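Side-chain contact in protein Pcdhgc3 (Mus musculus, PDB 4ZI8), which probably acts as a calcium-dependent cell-adhesion protein that may help establish and maintain specific neuronal connections in the brain: residues S275-R278 / A279-E283. Sequence-based numbering, arbitrary orientation.
Sequences SHNR and AGVRE
N277 and V281, four residues apart, meet side chain to side chain where the loop after strand 269-273 runs into the short helix 281-284. The CB of N277 lies 3.7 Å from CG1 of V281, and the two side chains cross at about a right angle. At the amide end the contact is looser, with OD1 of N277 4.1 Å from CG2 of V281. N277 is buried, and its ND2 is satisfied by two backbone carbonyls that together fix the turn of the amide: the bond to G274 O stays within the loop, while the bond to Y311 O ties the loop to strand 307-316. Both side chains, of N277 and of V281, also pack on I310 of that strand.

Next along the chain, R278 opens a type II beta turn that ends at V281, with G280 at its third position and also at the N-cap of the helix. Such a turn commonly has glycine here, and the positive phi of G280, 111°, fits it. The turn is closed by V281 N donating to R278 O over 3.2 Å. A chi1 of 55° turns CG1 of V281 back toward the same carbonyl, to 3.3 Å from R278 O. The R278 side chain extends from the turn to the second subunit, where its NH2 bonds the backbone oxygen of T95 of that subunit, placing this edge of the third cadherin domain at the interface between the two chains.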
loop_
_atom_site.group_PDB
_atom_site.type_symbol
_atom_site.label_atom_id
_atom_site.label_comp_id
_atom_site.label_asym_id
_atom_site.label_seq_id
_atom_site.Cartn_x
_atom_site.Cartn_y
_atom_site.Cartn_z
ATOM N N SER B 275 -12.803 -31.994 4.328
ATOM C CA SER B 275 -11.815 -33.067 4.435
ATOM C C SER B 275 -12.254 -33.982 5.543
ATOM O O SER B 275 -11.787 -35.103 5.687
ATOM C CB SER B 275 -10.419 -32.514 4.747
ATOM O OG SER B 275 -10.437 -31.787 5.979
ATOM N N HIS B 276 -13.145 -33.433 6.348
ATOM C CA HIS B 276 -13.722 -34.104 7.477
ATOM C C HIS B 276 -14.844 -35.018 7.009
ATOM O O HIS B 276 -15.986 -34.823 7.381
ATOM C CB HIS B 276 -14.247 -33.060 8.479
ATOM C CG HIS B 276 -13.866 -33.352 9.894
ATOM N ND1 HIS B 276 -12.573 -33.223 10.357
ATOM C CD2 HIS B 276 -14.604 -33.796 10.940
ATOM C CE1 HIS B 276 -12.534 -33.565 11.634
ATOM N NE2 HIS B 276 -13.750 -33.924 12.010
ATOM N N ASN B 277 -14.518 -36.007 6.186
ATOM C CA ASN B 277 -15.524 -36.908 5.648
ATOM C C ASN B 277 -14.954 -38.263 5.344
ATOM O O ASN B 277 -13.766 -38.396 5.067
ATOM C CB ASN B 277 -16.133 -36.354 4.365
ATOM C CG ASN B 277 -17.210 -35.352 4.620
ATOM O OD1 ASN B 277 -18.255 -35.673 5.198
ATOM N ND2 ASN B 277 -16.976 -34.117 4.187
ATOM N N ARG B 278 -15.812 -39.271 5.367
ATOM C CA ARG B 278 -15.433 -40.609 4.941
ATOM C C ARG B 278 -15.465 -40.758 3.423
ATOM O O ARG B 278 -16.273 -40.134 2.735
ATOM C CB ARG B 278 -16.360 -41.657 5.573
ATOM C CG ARG B 278 -16.427 -41.573 7.077
ATOM C CD ARG B 278 -17.176 -42.728 7.676
ATOM N NE ARG B 278 -16.586 -43.997 7.268
ATOM C CZ ARG B 278 -15.828 -44.772 8.042
ATOM N NH1 ARG B 278 -15.558 -44.419 9.289
ATOM N NH2 ARG B 278 -15.346 -45.911 7.563
ATOM N N ALA B 279 -14.591 -41.603 2.909
ATOM C CA ALA B 279 -14.639 -41.969 1.502
ATOM C C ALA B 279 -16.045 -42.421 1.110
ATOM O O ALA B 279 -16.680 -43.211 1.811
ATOM C CB ALA B 279 -13.641 -43.064 1.207
ATOM N N GLY B 280 -16.542 -41.913 -0.004
ATOM C CA GLY B 280 -17.827 -42.373 -0.474
ATOM C C GLY B 280 -18.840 -41.272 -0.336
ATOM O O GLY B 280 -19.937 -41.358 -0.912
ATOM N N VAL B 281 -18.513 -40.229 0.433
ATOM C CA VAL B 281 -19.503 -39.172 0.616
ATOM C C VAL B 281 -19.825 -38.537 -0.750
ATOM O O VAL B 281 -20.984 -38.212 -1.025
ATOM C CB VAL B 281 -19.044 -38.093 1.642
ATOM C CG1 VAL B 281 -17.688 -37.515 1.262
ATOM C CG2 VAL B 281 -20.065 -36.988 1.739
ATOM N N ARG B 282 -18.818 -38.418 -1.607
ATOM C CA ARG B 282 -18.960 -37.804 -2.924
ATOM C C ARG B 282 -19.684 -38.689 -3.908
ATOM O O ARG B 282 -20.165 -38.218 -4.944
ATOM C CB ARG B 282 -17.589 -37.454 -3.504
ATOM C CG ARG B 282 -17.014 -36.181 -2.940
ATOM C CD ARG B 282 -15.617 -35.887 -3.468
ATOM N NE ARG B 282 -15.127 -34.617 -2.931
ATOM C CZ ARG B 282 -14.573 -34.461 -1.728
ATOM N NH1 ARG B 282 -14.425 -35.504 -0.904
ATOM N NH2 ARG B 282 -14.167 -33.251 -1.347
ATOM N N GLU B 283 -19.733 -39.984 -3.606
ATOM C CA GLU B 283 -20.421 -40.915 -4.460
ATOM C C GLU B 283 -21.875 -41.036 -4.041
ATOM O O GLU B 283 -22.741 -41.320 -4.853
ATOM C CB GLU B 283 -19.714 -42.271 -4.424
ATOM C CG GLU B 283 -18.284 -42.207 -4.962
ATOM C CD GLU B 283 -18.244 -42.011 -6.466
ATOM O OE1 GLU B 283 -19.334 -41.980 -7.079
ATOM O OE2 GLU B 283 -17.134 -41.898 -7.047
#